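Probable glutathione reductase (Sinorhizobium meliloti, PDB 4DNA) probably catalyses the NADPH-dependent reduction of glutathione disulfide to glutathione, working as a homodimeric flavoenzyme with one FAD per subunit. Local coordinates at residues A[57-62]-A[346-351]; A[68-73]-A[380-385]; A[202-207]-A[212-217]; A[375-380]-A[385-390]. All blocks are in the same frame, centred on the assembly; numbering follows the deposited sequence.

Interaction 1 of 4, residues A[57-62]-A[346-351]; sequences ASQFAE and FSQPEI
The carboxamide of Q348 meets two neighbouring residues of helix 48-66 with its two ends. Its OE1 lies 2.9 Å from S58 OG, within hydrogen-bonding distance, although V55 O on the preceding turn of the helix is the stronger partner of this hydroxyl. Its NE2 turns instead to the aliphatic part of Q59 and stands 3.6 Å from Q59 CG. The two glutamine chains pass each other at a slant, and their amide planes are 83° apart, so the amides neither stack nor pair. Q348 gets this far because its chain is stretched out beyond CG (chi2 172°), bridging a CA-CA separation of 8.3 Å between Q59 and Q348. The contact joins the FAD-binding part of this disulfide oxidoreductase to its dimerisation domain: the helix starts at C48 of the redox-active disulfide, whereas residues 346-351 form the turn between strands 343-345 and 351-355 of the dimerisation domain. Within that turn the peptide bond before P349 is cis, and S347 OG donates to P349 O over 2.7 Å. The backbone of Q348 is tied down as well, its carbonyl accepting from K224 NZ, while F346 N is bound by E184 OE2. On the helix, E62 OE2 makes a salt bridge to R385 NH1, and A57 O accepts a hydrogen bond from W72 NE1 of the second subunit.

Interaction 2 of 4, residues A[68-73]-A[380-385]; sequences AGFGWT and ATLSGR
L382 lies across the ring of F70, and its carbons divide their contacts between that ring and G69 O. Its CB sits 3.8 Å from F70 CZ, over one face of the ring. CG, the next atom out, is 3.9 Å from G69 O. At the tip, CD2 comes to 3.6 Å from the same carbonyl oxygen and also covers the ring, 4.1 Å from the F70 centroid and 19° off the normal, a CH-pi contact displaced toward the rim. The two side chains cross at about a right angle. F70 reaches this place with its CG beside the backbone N (chi1 -75°), which carries the ring from the loop between helix 48-66 and strand 72-74 to the short helix 380-383 of the dimerisation domain. That helix closes with a G384 N to A380 O hydrogen bond of 3.1 Å, and the chain then leaves helical geometry at G384, whose phi is positive. The backbones come close as well, G69 CA lying 4.6 Å from S383 CA. With an alanine in place of F70, the CB and CD2 of L382 would probably lose the flat surface they rest on, and a gap would open beside the helix. The ring of F70 also meets F60 of the second subunit, and W72 and T73 continue into an antiparallel ladder with a strand of that subunit.

Interaction 3 of 4, residues A[202-207]-A[212-217]; sequences GKEILS and DMRRGL
E204 lays its carboxylate alongside the guanidinium of R215, which grips it side-on: NE bonds to OE1 of E204 at 2.7 Å and NH1 to OE2 of E204 at 2.8 Å, the latter nearly straight and on the syn lone pair. The planes of the two groups are only 18° apart. This salt-bridge network joins the loop after strand 195-199 to helix 211-223, a strand-to-helix connection of the Rossmann-type domain that is predicted to bind the pyridine nucleotide. R214 supplies the third member. Its NE reaches the same E204 OE1 at 3.2 Å from above the carboxylate plane, on the face opposite to R215 NE, and its NH2 adds a weak bond; here the two planes are 56° apart. E204 OE1 thus accepts hydrogen bonds from both arginines, which would probably stabilise its negative charge. R214 NH1 points elsewhere, to the carbonyl of F209 in the intervening loop, so its guanidinium is held from two directions. Under the ionic layer the loop turns apolar. L206 points at the helix and I205 brings the end of its chain to it; both also touch V183 of helix 180-191, within the predicted nucleotide-binding segment. L217 sends its CG anti to the backbone N (chi1 -177°), pointing the side chain at the loop; its CD2 stands 4.4 Å from I205 CD1 and 3.8 Å from L206 CD1.

Interaction 4 of 4, residues A[375-380]-A[385-390]; sequences FRPMKA and RKEKTI
The backbones of F375 and T389 run antiparallel as a hydrogen-bonded pair: F375 N donates to T389 O at 2.9 Å, and T389 N returns a bond to F375 O at 2.6 Å. K388 CA also approaches that F375 oxygen as a weaker CA-H...O contact. The side chains of the pair lie side by side on the same face of the sheet. With F375 CG lodged between its own N and carbonyl carbon (chi1 66°), the ring folds back over T389, whose CB sits 3.9 Å from the ring centroid, 15° off the normal, in a CH-pi contact; T389 CG2 comes to 3.7 Å from F375 CZ. A serine in place of F375 would probably strip this cover from the T389 methyl and CB, since it could not reach across them. P377 packs against the same threonine from further along the chain, its CG 3.5 Å from T389 OG1, while its CD lies near E387 O. Where the chain returns, A380 CB and R385 CB are 4.3 Å apart. The carboxylate of E387 is bound outside the two segments, OE1 pairing with H410 NE2. F375 and T389 mark the ends of strands 367-375 and 389-396, neighbours in the antiparallel sheet of the dimerisation domain; this is the loop end of a beta hairpin, the last pair before a long connection that carries helix 380-383.

In the fold
Along the chain the order is 57-62, 68-73, both segments of interaction 3, then 346-351 and finally 375-390. Interactions 2 and 4 share A380 and R385 and have centres about 12 Å apart; interaction 1 is about 14 Å from interaction 4, centre to centre. All three touch the second subunit; interactions 1 and 2 bring helix 48-66 and the loop after it onto the dimerisation domain, interaction 4 lies within that domain, and the E62-R385 salt bridge ties interaction 1 to the other two. Interaction 3 lies in the nucleotide-binding part, its centre about 18 Å from that of interaction 1, but meets the antiparallel sheet: L206 and L217 pack on I351, and M213 on I390. One dimerisation domain therefore serves pieces distant in sequence.

Interaction 1 of 4, residues A[57-62]-A[346-351]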
# COMPACT_ATOMS: atom_id res chain seq x y z
N ALA A 57 -16.90 1.71 4.50
CA ALA A 57 -18.05 2.56 4.78
C ALA A 57 -17.69 3.64 5.76
O ALA A 57 -18.10 4.77 5.58
CB ALA A 57 -19.20 1.74 5.33
N SER A 58 -16.92 3.31 6.78
CA SER A 58 -16.59 4.27 7.82
C SER A 58 -15.54 5.28 7.38
O SER A 58 -15.51 6.37 7.92
CB SER A 58 -16.15 3.57 9.10
OG SER A 58 -15.04 2.73 8.87
N GLN A 59 -14.71 4.92 6.41
CA GLN A 59 -13.62 5.79 5.95
C GLN A 59 -14.10 7.02 5.16
O GLN A 59 -13.43 8.04 5.13
CB GLN A 59 -12.57 5.01 5.15
CG GLN A 59 -11.60 4.22 6.03
CD GLN A 59 -10.84 3.07 5.32
OE1 GLN A 59 -11.08 2.72 4.16
NE2 GLN A 59 -9.90 2.47 6.06
N PHE A 60 -15.26 6.93 4.53
CA PHE A 60 -15.73 8.04 3.72
C PHE A 60 -15.98 9.31 4.54
O PHE A 60 -15.86 10.42 4.01
CB PHE A 60 -17.00 7.68 2.95
CG PHE A 60 -16.79 6.63 1.91
CD1 PHE A 60 -16.35 6.98 0.63
CD2 PHE A 60 -17.07 5.29 2.18
CE1 PHE A 60 -16.17 6.01 -0.36
CE2 PHE A 60 -16.90 4.32 1.20
CZ PHE A 60 -16.44 4.69 -0.07
N ALA A 61 -16.33 9.13 5.81
CA ALA A 61 -16.58 10.26 6.70
C ALA A 61 -15.39 11.21 6.67
O ALA A 61 -15.54 12.42 6.47
CB ALA A 61 -16.83 9.76 8.12
N GLU A 62 -14.21 10.64 6.83
CA GLU A 62 -12.98 11.40 6.81
C GLU A 62 -12.69 11.96 5.43
O GLU A 62 -12.13 13.05 5.31
CB GLU A 62 -11.82 10.54 7.33
CG GLU A 62 -11.83 10.39 8.84
CD GLU A 62 -10.52 9.87 9.40
OE1 GLU A 62 -9.60 9.57 8.60
OE2 GLU A 62 -10.40 9.76 10.65
N PHE A 346 -7.38 -3.63 11.00
CA PHE A 346 -8.01 -2.62 10.20
C PHE A 346 -8.72 -1.61 11.05
O PHE A 346 -9.91 -1.34 10.87
CB PHE A 346 -8.88 -3.25 9.14
CG PHE A 346 -8.08 -3.89 8.07
CD1 PHE A 346 -7.45 -3.10 7.10
CD2 PHE A 346 -7.90 -5.26 8.05
CE1 PHE A 346 -6.68 -3.69 6.11
CE2 PHE A 346 -7.14 -5.86 7.06
CZ PHE A 346 -6.53 -5.07 6.09
N SER A 347 -7.95 -1.07 11.99
CA SER A 347 -8.37 0.09 12.73
C SER A 347 -8.03 1.29 11.86
O SER A 347 -7.71 1.15 10.67
CB SER A 347 -7.62 0.17 14.05
OG SER A 347 -6.24 0.24 13.82
N GLN A 348 -8.12 2.47 12.43
CA GLN A 348 -7.95 3.65 11.63
C GLN A 348 -7.35 4.62 12.61
O GLN A 348 -8.04 5.05 13.53
CB GLN A 348 -9.31 4.16 11.13
CG GLN A 348 -10.16 3.12 10.39
CD GLN A 348 -11.57 3.61 10.08
OE1 GLN A 348 -12.55 2.90 10.29
NE2 GLN A 348 -11.67 4.83 9.59
N PRO A 349 -6.04 4.92 12.45
CA PRO A 349 -5.13 4.43 11.39
C PRO A 349 -4.89 2.91 11.42
O PRO A 349 -4.97 2.29 12.50
CB PRO A 349 -3.82 5.17 11.69
CG PRO A 349 -3.88 5.45 13.15
CD PRO A 349 -5.32 5.75 13.44
N GLU A 350 -4.60 2.32 10.25
CA GLU A 350 -4.30 0.89 10.16
C GLU A 350 -3.02 0.53 10.88
O GLU A 350 -2.10 1.34 11.00
CB GLU A 350 -4.11 0.47 8.73
CG GLU A 350 -5.31 -0.14 8.09
CD GLU A 350 -5.14 -0.20 6.59
OE1 GLU A 350 -4.52 -1.17 6.11
OE2 GLU A 350 -5.61 0.75 5.91
N ILE A 351 -2.96 -0.71 11.34
CA ILE A 351 -1.71 -1.32 11.73
C ILE A 351 -1.35 -2.40 10.69
O ILE A 351 -2.22 -3.02 10.10
CB ILE A 351 -1.74 -1.80 13.19
CG1 ILE A 351 -1.95 -0.58 14.11
CG2 ILE A 351 -0.46 -2.52 13.57
CD1 ILE A 351 -2.39 -0.88 15.52

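Interaction 2 of 4, residues A[68-73]-A[380-385]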
# COMPACT_ATOMS: atom_id res chain seq x y z
N ALA A 68 -11.95 19.20 1.76
CA ALA A 68 -12.09 20.66 1.89
C ALA A 68 -10.78 21.37 1.57
O ALA A 68 -10.75 22.36 0.83
CB ALA A 68 -12.57 21.02 3.28
N GLY A 69 -9.69 20.82 2.10
CA GLY A 69 -8.36 21.39 1.95
C GLY A 69 -7.82 21.29 0.54
O GLY A 69 -6.76 21.84 0.25
N PHE A 70 -8.55 20.60 -0.33
CA PHE A 70 -8.17 20.46 -1.73
C PHE A 70 -9.07 21.24 -2.71
O PHE A 70 -9.09 20.93 -3.90
CB PHE A 70 -8.13 18.98 -2.11
CG PHE A 70 -6.93 18.26 -1.58
CD1 PHE A 70 -6.92 17.76 -0.28
CD2 PHE A 70 -5.80 18.08 -2.37
CE1 PHE A 70 -5.81 17.10 0.22
CE2 PHE A 70 -4.69 17.42 -1.88
CZ PHE A 70 -4.70 16.92 -0.58
N GLY A 71 -9.81 22.23 -2.21
CA GLY A 71 -10.61 23.10 -3.07
C GLY A 71 -12.01 22.59 -3.37
O GLY A 71 -12.72 23.15 -4.21
N TRP A 72 -12.39 21.51 -2.67
CA TRP A 72 -13.74 20.98 -2.73
C TRP A 72 -14.58 21.55 -1.62
O TRP A 72 -14.09 21.81 -0.53
CB TRP A 72 -13.74 19.47 -2.60
CG TRP A 72 -13.29 18.72 -3.83
CD1 TRP A 72 -12.01 18.29 -4.14
CD2 TRP A 72 -14.13 18.24 -4.95
NE1 TRP A 72 -11.99 17.61 -5.33
CE2 TRP A 72 -13.23 17.55 -5.87
CE3 TRP A 72 -15.48 18.32 -5.27
CZ2 TRP A 72 -13.68 16.98 -7.06
CZ3 TRP A 72 -15.92 17.74 -6.46
CH2 TRP A 72 -15.05 17.09 -7.33
N THR A 73 -15.86 21.76 -1.92
CA THR A 73 -16.86 22.07 -0.92
C THR A 73 -17.91 21.00 -1.13
O THR A 73 -18.58 20.96 -2.17
CB THR A 73 -17.49 23.47 -1.16
OG1 THR A 73 -16.50 24.33 -1.72
CG2 THR A 73 -17.98 24.08 0.14
N ALA A 380 -2.06 14.98 4.58
CA ALA A 380 -2.36 15.76 5.79
C ALA A 380 -1.71 17.11 5.75
O ALA A 380 -2.13 18.03 6.43
CB ALA A 380 -1.92 15.01 7.04
N THR A 381 -0.67 17.23 4.93
CA THR A 381 -0.10 18.52 4.65
C THR A 381 -1.17 19.52 4.21
O THR A 381 -1.08 20.70 4.53
CB THR A 381 1.03 18.40 3.61
OG1 THR A 381 1.96 19.46 3.81
CG2 THR A 381 0.48 18.45 2.18
N LEU A 382 -2.19 19.05 3.50
CA LEU A 382 -3.27 19.93 3.01
C LEU A 382 -4.63 19.78 3.70
O LEU A 382 -5.31 20.78 3.93
CB LEU A 382 -3.43 19.80 1.50
CG LEU A 382 -2.97 21.01 0.69
CD1 LEU A 382 -1.46 21.17 0.74
CD2 LEU A 382 -3.45 20.88 -0.75
N SER A 383 -5.03 18.55 4.02
CA SER A 383 -6.30 18.32 4.72
C SER A 383 -6.27 18.93 6.12
O SER A 383 -7.31 19.31 6.66
CB SER A 383 -6.61 16.84 4.81
OG SER A 383 -5.65 16.19 5.61
N GLY A 384 -5.07 19.03 6.69
CA GLY A 384 -4.87 19.58 8.02
C GLY A 384 -5.25 18.55 9.06
O GLY A 384 -5.50 18.90 10.21
N ARG A 385 -5.23 17.29 8.66
CA ARG A 385 -5.92 16.23 9.40
C ARG A 385 -5.47 16.00 10.84
O ARG A 385 -6.30 15.57 11.65
CB ARG A 385 -5.93 14.90 8.63
CG ARG A 385 -6.34 13.71 9.50
CD ARG A 385 -6.99 12.61 8.68
NE ARG A 385 -8.26 13.07 8.14
CZ ARG A 385 -9.40 13.08 8.81
NH1 ARG A 385 -9.46 12.64 10.05
NH2 ARG A 385 -10.50 13.54 8.21

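Interaction 3 of 4, residues A[202-207]-A[212-217]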
# COMPACT_ATOMS: atom_id res chain seq x y z
N GLY A 202 -7.07 -4.76 30.70
CA GLY A 202 -5.62 -4.71 30.71
C GLY A 202 -5.10 -3.29 30.73
O GLY A 202 -5.88 -2.34 30.74
N LYS A 203 -3.77 -3.15 30.74
CA LYS A 203 -3.12 -1.86 30.87
C LYS A 203 -3.10 -1.10 29.55
O LYS A 203 -3.26 0.12 29.53
CB LYS A 203 -1.70 -2.02 31.40
CG LYS A 203 -1.59 -2.21 32.90
CD LYS A 203 -0.31 -2.98 33.24
CE LYS A 203 0.34 -2.52 34.54
NZ LYS A 203 -0.65 -2.21 35.60
N GLU A 204 -2.88 -1.80 28.44
CA GLU A 204 -2.88 -1.14 27.13
C GLU A 204 -3.56 -2.01 26.09
O GLU A 204 -3.46 -3.23 26.16
CB GLU A 204 -1.45 -0.82 26.70
CG GLU A 204 -0.61 -0.19 27.81
CD GLU A 204 0.76 0.29 27.38
OE1 GLU A 204 1.01 0.44 26.17
OE2 GLU A 204 1.59 0.53 28.27
N ILE A 205 -4.24 -1.38 25.13
CA ILE A 205 -4.96 -2.12 24.07
C ILE A 205 -3.99 -2.89 23.17
O ILE A 205 -2.81 -2.59 23.15
CB ILE A 205 -5.84 -1.20 23.20
CG1 ILE A 205 -5.00 -0.09 22.58
CG2 ILE A 205 -7.00 -0.65 24.00
CD1 ILE A 205 -5.73 0.71 21.53
N LEU A 206 -4.50 -3.89 22.45
CA LEU A 206 -3.64 -4.71 21.59
C LEU A 206 -2.31 -5.02 22.28
O LEU A 206 -1.24 -4.75 21.74
CB LEU A 206 -3.37 -3.99 20.27
CG LEU A 206 -4.57 -3.37 19.58
CD1 LEU A 206 -4.12 -2.57 18.38
CD2 LEU A 206 -5.53 -4.47 19.15
N SER A 207 -2.41 -5.59 23.48
CA SER A 207 -1.27 -5.90 24.35
C SER A 207 -0.16 -6.77 23.75
O SER A 207 0.96 -6.79 24.27
CB SER A 207 -1.80 -6.61 25.59
OG SER A 207 -2.49 -7.78 25.19
N ASP A 212 4.92 1.14 20.19
CA ASP A 212 4.54 2.21 19.27
C ASP A 212 3.25 1.91 18.46
O ASP A 212 2.56 2.84 18.02
CB ASP A 212 5.72 2.55 18.35
CG ASP A 212 6.90 3.13 19.11
OD1 ASP A 212 6.78 4.19 19.76
OD2 ASP A 212 7.98 2.54 19.05
N MSE A 213 2.90 0.64 18.25
CA MSE A 213 1.59 0.35 17.67
C MSE A 213 0.52 0.67 18.67
O MSE A 213 -0.40 1.40 18.37
CB MSE A 213 1.46 -1.08 17.16
CG MSE A 213 2.51 -1.45 16.12
SE MSE A 213 2.50 -0.14 14.64
CE MSE A 213 4.00 1.12 14.96
N ARG A 214 0.63 0.11 19.87
CA ARG A 214 -0.32 0.34 20.97
C ARG A 214 -0.54 1.81 21.32
O ARG A 214 -1.65 2.33 21.20
CB ARG A 214 0.15 -0.40 22.22
CG ARG A 214 -0.26 -1.86 22.25
CD ARG A 214 0.67 -2.75 23.08
NE ARG A 214 1.36 -2.08 24.19
CZ ARG A 214 2.62 -2.34 24.52
NH1 ARG A 214 3.32 -3.22 23.81
NH2 ARG A 214 3.20 -1.71 25.53
N ARG A 215 0.52 2.48 21.76
CA ARG A 215 0.42 3.85 22.22
C ARG A 215 -0.01 4.79 21.11
O ARG A 215 -0.69 5.80 21.36
CB ARG A 215 1.75 4.31 22.80
CG ARG A 215 1.98 3.91 24.24
CD ARG A 215 2.97 2.77 24.35
NE ARG A 215 3.03 2.24 25.72
CZ ARG A 215 4.08 2.34 26.53
NH1 ARG A 215 4.02 1.81 27.74
NH2 ARG A 215 5.20 2.94 26.14
N GLY A 216 0.39 4.47 19.88
CA GLY A 216 0.11 5.33 18.74
C GLY A 216 -1.34 5.30 18.37
O GLY A 216 -1.96 6.34 18.13
N LEU A 217 -1.89 4.09 18.31
CA LEU A 217 -3.29 3.92 17.97
C LEU A 217 -4.17 4.51 19.07
O LEU A 217 -5.09 5.27 18.78
CB LEU A 217 -3.64 2.45 17.71
CG LEU A 217 -5.09 2.24 17.26
CD1 LEU A 217 -5.40 3.00 15.99
CD2 LEU A 217 -5.43 0.77 17.11

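Interaction 4 of 4, residues A[375-380]-A[385-390]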
# COMPACT_ATOMS: atom_id res chain seq x y z
N PHE A 375 5.90 10.80 11.11
CA PHE A 375 5.65 11.87 10.16
C PHE A 375 4.20 12.09 9.74
O PHE A 375 3.35 11.19 9.81
CB PHE A 375 6.54 11.69 8.92
CG PHE A 375 6.23 10.47 8.11
CD1 PHE A 375 6.79 9.24 8.44
CD2 PHE A 375 5.40 10.54 7.00
CE1 PHE A 375 6.52 8.11 7.67
CE2 PHE A 375 5.13 9.42 6.24
CZ PHE A 375 5.69 8.20 6.57
N ARG A 376 3.95 13.32 9.28
CA ARG A 376 2.67 13.81 8.81
C ARG A 376 2.53 13.33 7.39
O ARG A 376 3.32 13.73 6.54
CB ARG A 376 2.67 15.34 8.88
CG ARG A 376 1.31 16.03 8.92
CD ARG A 376 1.40 17.34 9.69
NE ARG A 376 0.55 18.39 9.13
CZ ARG A 376 -0.73 18.60 9.45
NH1 ARG A 376 -1.36 17.83 10.33
NH2 ARG A 376 -1.40 19.60 8.87
N PRO A 377 1.54 12.45 7.11
CA PRO A 377 1.33 11.95 5.74
C PRO A 377 1.18 13.11 4.77
O PRO A 377 0.67 14.17 5.17
CB PRO A 377 0.01 11.17 5.83
CG PRO A 377 -0.15 10.84 7.27
CD PRO A 377 0.50 11.95 8.04
N MSE A 378 1.61 12.93 3.53
CA MSE A 378 1.59 14.01 2.54
C MSE A 378 0.25 14.69 2.44
O MSE A 378 0.16 15.90 2.42
CB MSE A 378 2.00 13.54 1.15
CG MSE A 378 2.75 14.73 0.56
SE MSE A 378 2.91 14.65 -1.40
CE MSE A 378 4.88 14.57 -1.42
N LYS A 379 -0.81 13.89 2.39
CA LYS A 379 -2.16 14.40 2.23
C LYS A 379 -2.49 15.34 3.37
O LYS A 379 -3.11 16.38 3.16
CB LYS A 379 -3.15 13.23 2.19
CG LYS A 379 -4.53 13.57 1.66
CD LYS A 379 -5.52 12.45 1.88
CE LYS A 379 -5.50 11.42 0.75
NZ LYS A 379 -6.89 11.02 0.39
N ALA A 380 -2.06 14.98 4.58
CA ALA A 380 -2.36 15.76 5.79
C ALA A 380 -1.71 17.11 5.75
O ALA A 380 -2.13 18.03 6.43
CB ALA A 380 -1.92 15.01 7.04
N ARG A 385 -5.23 17.29 8.66
CA ARG A 385 -5.92 16.23 9.40
C ARG A 385 -5.47 16.00 10.84
O ARG A 385 -6.30 15.57 11.65
CB ARG A 385 -5.93 14.90 8.63
CG ARG A 385 -6.34 13.71 9.50
CD ARG A 385 -6.99 12.61 8.68
NE ARG A 385 -8.26 13.07 8.14
CZ ARG A 385 -9.40 13.08 8.81
NH1 ARG A 385 -9.46 12.64 10.05
NH2 ARG A 385 -10.50 13.54 8.21
N LYS A 386 -4.21 16.26 11.16
CA LYS A 386 -3.66 15.93 12.48
C LYS A 386 -3.51 14.42 12.63
O LYS A 386 -4.14 13.79 13.46
CB LYS A 386 -4.50 16.52 13.64
CG LYS A 386 -3.91 17.77 14.25
CD LYS A 386 -4.34 19.05 13.53
CE LYS A 386 -5.60 19.64 14.16
NZ LYS A 386 -5.65 21.12 14.00
N GLU A 387 -2.65 13.87 11.78
CA GLU A 387 -2.40 12.44 11.74
C GLU A 387 -0.89 12.26 11.78
O GLU A 387 -0.14 13.15 11.35
CB GLU A 387 -2.95 11.85 10.44
CG GLU A 387 -3.62 10.49 10.57
CD GLU A 387 -4.32 10.05 9.29
OE1 GLU A 387 -4.26 10.79 8.27
OE2 GLU A 387 -4.94 8.96 9.30
N LYS A 388 -0.44 11.13 12.30
CA LYS A 388 0.99 10.80 12.27
C LYS A 388 1.23 9.37 11.79
O LYS A 388 0.55 8.43 12.21
CB LYS A 388 1.66 11.09 13.61
CG LYS A 388 2.28 12.48 13.67
CD LYS A 388 1.97 13.21 14.97
CE LYS A 388 2.40 14.68 14.90
NZ LYS A 388 2.28 15.41 16.20
N THR A 389 2.16 9.20 10.88
CA THR A 389 2.53 7.86 10.49
C THR A 389 3.74 7.42 11.32
O THR A 389 4.75 8.13 11.38
CB THR A 389 2.79 7.74 8.97
OG1 THR A 389 1.57 8.02 8.28
CG2 THR A 389 3.25 6.33 8.60
N ILE A 390 3.61 6.28 11.99
CA ILE A 390 4.74 5.66 12.64
C ILE A 390 5.18 4.45 11.84
O ILE A 390 4.36 3.61 11.47
CB ILE A 390 4.47 5.34 14.12
CG1 ILE A 390 4.29 6.64 14.91
CG2 ILE A 390 5.64 4.60 14.74
CD1 ILE A 390 3.34 6.52 16.08